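Local coordinates for cytochrome P450 (PDB 6G5O), which is a haem-binding protein of the cytochrome P450 family, holding an iron protoporphyrin IX inside a mainly helical fold, at residues A52-V58 and T68-E74; L172-I176 and M214-F218. All coordinates share one frame; numbering follows the deposited sequence.

Overall arrangement
Contact 1 and contact 2 lie on the same side of the chain's centre, with their own centres about 14 Å apart. Both are partly buried and both reach the haem, through Pro-72 and Phe-73 in contact 1 and through Leu-216 and Thr-217 in contact 2. Contact 1 folds one long loop back on itself. It mixes polar links (a carboxylate, a guanidinium, backbone groups and a water) with apolar packing on the Phe-73 ring. Contact 2 packs two helices together with apolar side chains and no hydrogen bond between the segments. The two contacts touch directly. Gln-70 packs on Val-215 and Leu-216, and Phe-73 CB meets Leu-216 CD2.

Contact 1 of 2, residues A52-V58 and T68-E74; sequences AVPGRIV and TRQIPFE. With HEM (protoporphyrin IX containing Fe), chain C.
Glu-74 and Arg-69 supply the polar links to residues 52-58. Glu-74 OE2 accepts a nearly straight bond from Gly-55 N, in the type II turn 53-56, at 2.8 Å (167°), coming from above the carboxylate plane. Its other oxygen, OE1, takes Gln-70 N on the anti lone pair, so both carboxylate oxygens are tied to backbone NH groups. A water joins Glu-74 OE2 to Val-53 O and Ile-57 N. Arg-66 adds a salt bridge to the same oxygen, which would favour the charged carboxylate. Arg-69 NH1 bonds to Ala-52 O at 2.8 Å and to Glu-74 O at 2.9 Å, bringing both segments to one nitrogen. A bend at chi3 (-57°) turns the guanidinium toward these carbonyls.

The apolar part has two patches. Pro-54 CG packs on Arg-69 CA at 3.8 Å and also covers one guanidinium face near its rim. Ile-57 CD1 makes a CH-pi contact over the Phe-73 ring, 4.1 Å from the centroid. Val-58 CG2 lies at the ring's edge, 4.1 Å from Phe-73 CE2. HEM O1A is also at that ring's edge, 3.4 Å from Phe-73 CE1.

Both segments belong to the loop between strand 48-49 and helix 79-92, consistent with the P450 B-C loop, here beside the haem propionates. Strand 270-274 touches Ala-52, Arg-56 and Phe-73, and helix 207-220 packs against Thr-68 and Gln-70.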
loop_
_atom_site.group_PDB
_atom_site.type_symbol
_atom_site.label_atom_id
_atom_site.label_comp_id
_atom_site.label_asym_id
_atom_site.label_seq_id
_atom_site.Cartn_x
_atom_site.Cartn_y
_atom_site.Cartn_z
ATOM N N ALA A 52 -8.159 -6.634 -17.421
ATOM C CA ALA A 52 -9.522 -7.097 -17.425
ATOM C C ALA A 52 -10.530 -5.930 -17.475
ATOM O O ALA A 52 -10.162 -4.772 -17.550
ATOM C CB ALA A 52 -9.768 -7.949 -16.186
ATOM N N VAL A 53 -11.810 -6.258 -17.445
ATOM C CA VAL A 53 -12.852 -5.301 -17.241
ATOM C C VAL A 53 -12.540 -4.512 -15.980
ATOM O O VAL A 53 -12.255 -5.093 -14.931
ATOM C CB VAL A 53 -14.249 -6.003 -17.184
ATOM C CG1 VAL A 53 -15.315 -5.140 -16.519
ATOM C CG2 VAL A 53 -14.685 -6.373 -18.604
ATOM N N PRO A 54 -12.577 -3.175 -16.077
ATOM C CA PRO A 54 -12.134 -2.366 -14.948
ATOM C C PRO A 54 -12.824 -2.750 -13.674
ATOM O O PRO A 54 -14.029 -2.935 -13.674
ATOM C CB PRO A 54 -12.512 -0.953 -15.376
ATOM C CG PRO A 54 -12.345 -0.998 -16.875
ATOM C CD PRO A 54 -12.853 -2.349 -17.275
ATOM N N GLY A 55 -12.049 -2.885 -12.597
ATOM C CA GLY A 55 -12.593 -3.261 -11.294
ATOM C C GLY A 55 -12.516 -4.737 -10.986
ATOM O O GLY A 55 -12.612 -5.154 -9.819
ATOM N N ARG A 56 -12.336 -5.549 -12.004
ATOM C CA ARG A 56 -12.467 -6.979 -11.794
ATOM C C ARG A 56 -11.343 -7.618 -10.986
ATOM O O ARG A 56 -11.607 -8.537 -10.209
ATOM C CB ARG A 56 -12.611 -7.720 -13.110
ATOM C CG ARG A 56 -13.471 -8.959 -12.931
ATOM C CD ARG A 56 -13.595 -9.796 -14.195
ATOM N NE ARG A 56 -13.969 -11.154 -13.793
ATOM C CZ ARG A 56 -13.760 -12.259 -14.499
ATOM N NH1 ARG A 56 -13.192 -12.233 -15.711
ATOM N NH2 ARG A 56 -14.153 -13.413 -13.977
ATOM N N ILE A 57 -10.103 -7.156 -11.161
ATOM C CA ILE A 57 -8.975 -7.796 -10.482
ATOM C C ILE A 57 -8.870 -7.398 -9.004
ATOM O O ILE A 57 -8.069 -7.951 -8.287
ATOM C CB ILE A 57 -7.620 -7.576 -11.181
ATOM C CG1 ILE A 57 -7.158 -6.114 -11.076
ATOM C CG2 ILE A 57 -7.675 -8.057 -12.614
ATOM C CD1 ILE A 57 -5.992 -5.755 -11.998
ATOM N N VAL A 58 -9.676 -6.451 -8.539
ATOM C CA VAL A 58 -9.639 -6.076 -7.127
ATOM C C VAL A 58 -10.519 -7.049 -6.332
ATOM O O VAL A 58 -11.408 -7.732 -6.906
ATOM C CB VAL A 58 -10.115 -4.627 -6.913
ATOM C CG1 VAL A 58 -9.882 -4.155 -5.471
ATOM C CG2 VAL A 58 -9.404 -3.698 -7.887
ATOM N N THR A 68 -13.909 3.340 -15.324
ATOM C CA THR A 68 -12.615 3.818 -15.819
ATOM C C THR A 68 -11.421 2.881 -15.509
ATOM O O THR A 68 -11.155 2.526 -14.338
ATOM C CB THR A 68 -12.313 5.182 -15.191
ATOM O OG1 THR A 68 -13.423 6.067 -15.411
ATOM C CG2 THR A 68 -11.018 5.799 -15.747
ATOM N N ARG A 69 -10.706 2.513 -16.565
ATOM C CA ARG A 69 -9.555 1.615 -16.489
ATOM C C ARG A 69 -8.388 2.309 -15.780
ATOM O O ARG A 69 -7.982 3.403 -16.166
ATOM C CB ARG A 69 -9.113 1.210 -17.894
ATOM C CG ARG A 69 -7.850 0.361 -17.938
ATOM C CD ARG A 69 -7.571 -0.161 -19.354
ATOM N NE ARG A 69 -8.715 -0.935 -19.855
ATOM C CZ ARG A 69 -9.056 -2.182 -19.485
ATOM N NH1 ARG A 69 -8.346 -2.891 -18.607
ATOM N NH2 ARG A 69 -10.138 -2.741 -20.001
ATOM N N GLN A 70 -7.860 1.678 -14.747
ATOM C CA GLN A 70 -6.748 2.263 -14.011
ATOM C C GLN A 70 -5.433 1.985 -14.699
ATOM O O GLN A 70 -5.270 0.941 -15.353
ATOM C CB GLN A 70 -6.776 1.817 -12.563
ATOM C CG GLN A 70 -7.956 2.451 -11.880
ATOM C CD GLN A 70 -8.085 2.189 -10.408
ATOM O OE1 GLN A 70 -7.246 1.515 -9.791
ATOM N NE2 GLN A 70 -9.157 2.745 -9.816
ATOM N N ILE A 71 -4.520 2.947 -14.616
ATOM C CA ILE A 71 -3.270 2.942 -15.387
ATOM C C ILE A 71 -2.060 3.273 -14.475
ATOM O O ILE A 71 -2.088 4.305 -13.808
ATOM C CB ILE A 71 -3.368 3.948 -16.541
ATOM C CG1 ILE A 71 -4.514 3.506 -17.488
ATOM C CG2 ILE A 71 -2.053 4.036 -17.322
ATOM C CD1 ILE A 71 -4.781 4.433 -18.649
ATOM N N PRO A 72 -1.022 2.416 -14.435
ATOM C CA PRO A 72 -0.853 1.227 -15.299
ATOM C C PRO A 72 -1.436 -0.092 -14.779
ATOM O O PRO A 72 -1.281 -1.136 -15.418
ATOM C CB PRO A 72 0.688 1.055 -15.341
ATOM C CG PRO A 72 1.268 2.201 -14.638
ATOM C CD PRO A 72 0.215 2.683 -13.692
ATOM N N PHE A 73 -2.092 -0.024 -13.635
ATOM C CA PHE A 73 -2.609 -1.158 -12.896
ATOM C C PHE A 73 -3.405 -2.209 -13.673
ATOM O O PHE A 73 -3.236 -3.422 -13.433
ATOM C CB PHE A 73 -3.476 -0.587 -11.807
ATOM C CG PHE A 73 -4.082 -1.584 -10.898
ATOM C CD1 PHE A 73 -3.310 -2.542 -10.271
ATOM C CD2 PHE A 73 -5.449 -1.484 -10.577
ATOM C CE1 PHE A 73 -3.897 -3.433 -9.410
ATOM C CE2 PHE A 73 -6.033 -2.361 -9.696
ATOM C CZ PHE A 73 -5.245 -3.341 -9.113
ATOM N N GLU A 74 -4.269 -1.748 -14.585
ATOM C CA GLU A 74 -5.206 -2.631 -15.298
ATOM C C GLU A 74 -4.805 -2.708 -16.742
ATOM O O GLU A 74 -5.645 -2.674 -17.630
ATOM C CB GLU A 74 -6.674 -2.134 -15.122
ATOM C CG GLU A 74 -7.251 -2.589 -13.787
ATOM C CD GLU A 74 -8.546 -1.928 -13.301
ATOM O OE1 GLU A 74 -8.846 -0.763 -13.660
ATOM O OE2 GLU A 74 -9.250 -2.603 -12.474
HETATM C CHA HEM C . 0.936 -1.457 -7.008
HETATM C CHB HEM C . 1.416 -2.347 -2.285
HETATM C CHC HEM C . 1.683 2.377 -1.388
HETATM C CHD HEM C . 0.590 3.274 -5.962
HETATM C C1A HEM C . 1.068 -2.101 -5.798
HETATM C C2A HEM C . 1.086 -3.516 -5.624
HETATM C C3A HEM C . 1.229 -3.737 -4.326
HETATM C C4A HEM C . 1.285 -2.499 -3.647
HETATM C CMA HEM C . 1.318 -5.098 -3.719
HETATM C CAA HEM C . 1.023 -4.616 -6.683
HETATM C CBA HEM C . -0.403 -4.755 -7.194
HETATM C CGA HEM C . -0.487 -5.766 -8.316
HETATM O O1A HEM C . -1.430 -5.703 -9.100
HETATM O O2A HEM C . 0.365 -6.654 -8.499
HETATM C C1B HEM C . 1.532 -1.135 -1.636
HETATM C C2B HEM C . 1.853 -1.053 -0.266
HETATM C C3B HEM C . 1.914 0.291 0.024
HETATM C C4B HEM C . 1.633 0.993 -1.269
HETATM C CMB HEM C . 2.023 -2.205 0.678
HETATM C CAB HEM C . 2.241 1.036 1.236
HETATM C CBB HEM C . 2.751 0.526 2.340
HETATM C C1C HEM C . 1.416 3.054 -2.550
HETATM C C2C HEM C . 1.258 4.434 -2.658
HETATM C C3C HEM C . 0.889 4.696 -3.953
HETATM C C4C HEM C . 0.858 3.445 -4.622
HETATM C CMC HEM C . 1.460 5.450 -1.577
HETATM C CAC HEM C . 0.640 5.999 -4.584
HETATM C CBC HEM C . 0.691 7.201 -4.017
HETATM C C1D HEM C . 0.661 2.031 -6.613
HETATM C C2D HEM C . 0.493 1.908 -8.072
HETATM C C3D HEM C . 0.608 0.607 -8.383
HETATM C C4D HEM C . 0.791 -0.073 -7.095
HETATM C CMD HEM C . 0.299 3.056 -9.002
HETATM C CAD HEM C . 0.514 -0.008 -9.767
HETATM C CBD HEM C . 1.857 -0.304 -10.454
HETATM C CGD HEM C . 1.633 -0.855 -11.876
HETATM O O1D HEM C . 0.478 -1.269 -12.244
HETATM O O2D HEM C . 2.575 -0.917 -12.738
HETATM N NA HEM C . 1.145 -1.486 -4.559
HETATM N NB HEM C . 1.401 0.076 -2.181
HETATM N NC HEM C . 1.146 2.451 -3.726
HETATM N ND HEM C . 0.842 0.825 -6.098
HETATM FE FE HEM C . 1.119 0.450 -4.243
HETATM O O HOH W 1 -9.556 -5.220 -13.597
HETATM O O HOH W 2 -1.049 0.159 -3.715
#

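Contact 2 of 2, residues L172-I176 and M214-F218; sequences LYHYI and MVLTF. With HEM (protoporphyrin IX containing Fe), chain C.
Ile-176 and Phe-218 make the closest approach, with Ile-176 CD1 3.4 Å from Phe-218 CD1. The two side chains run alongside one another, pointing opposite ways. Leu-172 CD1 reaches the root of the same ring, 4.0 Å from Phe-218 CG. At the ring's far end, Phe-218 CZ meets the edge of the Tyr-175 ring, 4.1 Å from CE1.

Val-215 fills the other flank. Its CG1 lies 3.6 Å from Tyr-173 CE1. With CG1 anti to the backbone N (chi1 172°) and laid against Tyr-173, CG2 sits between Tyr-173 and Ile-176. Ile-176 CG2 touches Met-214 CB at 3.9 Å. The axes of 172-176 and 214-218 come within 10.4 Å, with 126° between their N-to-C directions.

Farther out, Trp-149 stacks edge-to-face with Phe-218, and Trp-152 does so with Tyr-175. Tyr-175 OH is hydrogen-bonded to Glu-145 and Trp-149, which fixes its outer end.

Leu-216 and Thr-217 of helix 207-220 sit beside the porphyrin rim, on the side of the iron-bound water, with Leu-216 CD2 3.5 Å from HEM CMD. This helix is consistent with the N-terminal half of the long P450 helix I, continued after a break by helix 223-238; helix 169-185 packs behind it.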
loop_
_atom_site.group_PDB
_atom_site.type_symbol
_atom_site.label_atom_id
_atom_site.label_comp_id
_atom_site.label_asym_id
_atom_site.label_seq_id
_atom_site.Cartn_x
_atom_site.Cartn_y
_atom_site.Cartn_z
ATOM N N LEU A 172 -14.857 10.640 -4.759
ATOM C CA LEU A 172 -13.492 10.671 -5.267
ATOM C C LEU A 172 -13.465 10.877 -6.786
ATOM O O LEU A 172 -12.692 11.669 -7.280
ATOM C CB LEU A 172 -12.727 9.386 -4.891
ATOM C CG LEU A 172 -11.303 9.271 -5.456
ATOM C CD1 LEU A 172 -10.379 10.373 -4.902
ATOM C CD2 LEU A 172 -10.740 7.883 -5.204
ATOM N N TYR A 173 -14.302 10.173 -7.529
ATOM C CA TYR A 173 -14.192 10.222 -8.985
ATOM C C TYR A 173 -14.554 11.606 -9.522
ATOM O O TYR A 173 -13.889 12.115 -10.418
ATOM C CB TYR A 173 -15.012 9.128 -9.675
ATOM C CG TYR A 173 -14.742 7.718 -9.192
ATOM C CD1 TYR A 173 -13.534 7.357 -8.540
ATOM C CD2 TYR A 173 -15.689 6.709 -9.413
ATOM C CE1 TYR A 173 -13.317 6.050 -8.102
ATOM C CE2 TYR A 173 -15.471 5.403 -8.988
ATOM C CZ TYR A 173 -14.293 5.077 -8.327
ATOM O OH TYR A 173 -14.124 3.771 -7.901
ATOM N N HIS A 174 -15.561 12.235 -8.941
ATOM C CA HIS A 174 -15.963 13.582 -9.353
ATOM C C HIS A 174 -14.925 14.637 -8.934
ATOM O O HIS A 174 -14.669 15.571 -9.673
ATOM C CB HIS A 174 -17.372 13.926 -8.798
ATOM C CG HIS A 174 -17.760 15.371 -8.953
ATOM N ND1 HIS A 174 -18.425 15.854 -10.066
ATOM C CD2 HIS A 174 -17.575 16.438 -8.132
ATOM C CE1 HIS A 174 -18.632 17.152 -9.921
ATOM N NE2 HIS A 174 -18.122 17.532 -8.760
ATOM N N TYR A 175 -14.314 14.489 -7.768
ATOM C CA TYR A 175 -13.287 15.419 -7.372
ATOM C C TYR A 175 -12.078 15.342 -8.326
ATOM O O TYR A 175 -11.485 16.367 -8.666
ATOM C CB TYR A 175 -12.886 15.156 -5.922
ATOM C CG TYR A 175 -11.602 15.801 -5.497
ATOM C CD1 TYR A 175 -10.385 15.151 -5.685
ATOM C CD2 TYR A 175 -11.600 17.032 -4.876
ATOM C CE1 TYR A 175 -9.194 15.714 -5.249
ATOM C CE2 TYR A 175 -10.426 17.612 -4.447
ATOM C CZ TYR A 175 -9.213 16.951 -4.637
ATOM O OH TYR A 175 -8.035 17.548 -4.222
ATOM N N ILE A 176 -11.729 14.133 -8.752
ATOM C CA ILE A 176 -10.622 13.931 -9.697
ATOM C C ILE A 176 -10.987 14.583 -11.024
ATOM O O ILE A 176 -10.187 15.353 -11.550
ATOM C CB ILE A 176 -10.288 12.428 -9.930
ATOM C CG1 ILE A 176 -9.782 11.763 -8.645
ATOM C CG2 ILE A 176 -9.265 12.228 -11.058
ATOM C CD1 ILE A 176 -8.411 12.185 -8.216
ATOM N N MET A 214 -4.774 8.900 -11.863
ATOM C CA MET A 214 -5.020 9.679 -10.647
ATOM C C MET A 214 -5.931 9.001 -9.630
ATOM O O MET A 214 -5.638 9.025 -8.413
ATOM C CB MET A 214 -5.507 11.076 -10.988
ATOM C CG MET A 214 -4.487 11.967 -11.661
ATOM S SD MET A 214 -2.890 12.063 -10.818
ATOM C CE MET A 214 -3.462 12.714 -9.220
ATOM N N VAL A 215 -6.988 8.334 -10.092
ATOM C CA VAL A 215 -7.825 7.563 -9.155
ATOM C C VAL A 215 -7.009 6.441 -8.483
ATOM O O VAL A 215 -7.141 6.167 -7.275
ATOM C CB VAL A 215 -9.045 6.911 -9.850
ATOM C CG1 VAL A 215 -9.770 5.960 -8.882
ATOM C CG2 VAL A 215 -10.006 7.964 -10.375
ATOM N N LEU A 216 -6.217 5.745 -9.296
ATOM C CA LEU A 216 -5.340 4.709 -8.801
ATOM C C LEU A 216 -4.377 5.234 -7.778
ATOM O O LEU A 216 -4.153 4.603 -6.776
ATOM C CB LEU A 216 -4.561 4.090 -9.939
ATOM C CG LEU A 216 -3.389 3.173 -9.576
ATOM C CD1 LEU A 216 -3.855 1.909 -8.841
ATOM C CD2 LEU A 216 -2.622 2.860 -10.871
ATOM N N THR A 217 -3.803 6.384 -8.059
ATOM C CA THR A 217 -2.859 7.016 -7.155
ATOM C C THR A 217 -3.457 7.380 -5.769
ATOM O O THR A 217 -2.820 7.138 -4.732
ATOM C CB THR A 217 -2.236 8.244 -7.841
ATOM O OG1 THR A 217 -1.519 7.798 -8.998
ATOM C CG2 THR A 217 -1.298 8.949 -6.939
ATOM N N PHE A 218 -4.654 7.976 -5.752
ATOM C CA PHE A 218 -5.360 8.246 -4.496
ATOM C C PHE A 218 -5.731 6.984 -3.753
ATOM O O PHE A 218 -5.564 6.909 -2.523
ATOM C CB PHE A 218 -6.643 9.049 -4.706
ATOM C CG PHE A 218 -6.420 10.511 -4.729
ATOM C CD1 PHE A 218 -6.080 11.140 -5.901
ATOM C CD2 PHE A 218 -6.488 11.251 -3.558
ATOM C CE1 PHE A 218 -5.839 12.511 -5.910
ATOM C CE2 PHE A 218 -6.278 12.629 -3.569
ATOM C CZ PHE A 218 -5.948 13.262 -4.748
HETATM C CHA HEM C . 0.936 -1.457 -7.008
HETATM C CHB HEM C . 1.416 -2.347 -2.285
HETATM C CHC HEM C . 1.683 2.377 -1.388
HETATM C CHD HEM C . 0.590 3.274 -5.962
HETATM C C1A HEM C . 1.068 -2.101 -5.798
HETATM C C2A HEM C . 1.086 -3.516 -5.624
HETATM C C3A HEM C . 1.229 -3.737 -4.326
HETATM C C4A HEM C . 1.285 -2.499 -3.647
HETATM C CMA HEM C . 1.318 -5.098 -3.719
HETATM C CAA HEM C . 1.023 -4.616 -6.683
HETATM C CBA HEM C . -0.403 -4.755 -7.194
HETATM C CGA HEM C . -0.487 -5.766 -8.316
HETATM O O1A HEM C . -1.430 -5.703 -9.100
HETATM O O2A HEM C . 0.365 -6.654 -8.499
HETATM C C1B HEM C . 1.532 -1.135 -1.636
HETATM C C2B HEM C . 1.853 -1.053 -0.266
HETATM C C3B HEM C . 1.914 0.291 0.024
HETATM C C4B HEM C . 1.633 0.993 -1.269
HETATM C CMB HEM C . 2.023 -2.205 0.678
HETATM C CAB HEM C . 2.241 1.036 1.236
HETATM C CBB HEM C . 2.751 0.526 2.340
HETATM C C1C HEM C . 1.416 3.054 -2.550
HETATM C C2C HEM C . 1.258 4.434 -2.658
HETATM C C3C HEM C . 0.889 4.696 -3.953
HETATM C C4C HEM C . 0.858 3.445 -4.622
HETATM C CMC HEM C . 1.460 5.450 -1.577
HETATM C CAC HEM C . 0.640 5.999 -4.584
HETATM C CBC HEM C . 0.691 7.201 -4.017
HETATM C C1D HEM C . 0.661 2.031 -6.613
HETATM C C2D HEM C . 0.493 1.908 -8.072
HETATM C C3D HEM C . 0.608 0.607 -8.383
HETATM C C4D HEM C . 0.791 -0.073 -7.095
HETATM C CMD HEM C . 0.299 3.056 -9.002
HETATM C CAD HEM C . 0.514 -0.008 -9.767
HETATM C CBD HEM C . 1.857 -0.304 -10.454
HETATM C CGD HEM C . 1.633 -0.855 -11.876
HETATM O O1D HEM C . 0.478 -1.269 -12.244
HETATM O O2D HEM C . 2.575 -0.917 -12.738
HETATM N NA HEM C . 1.145 -1.486 -4.559
HETATM N NB HEM C . 1.401 0.076 -2.181
HETATM N NC HEM C . 1.146 2.451 -3.726
HETATM N ND HEM C . 0.842 0.825 -6.098
HETATM FE FE HEM C . 1.119 0.450 -4.243
HETATM O O HOH W 2 -1.049 0.159 -3.715
#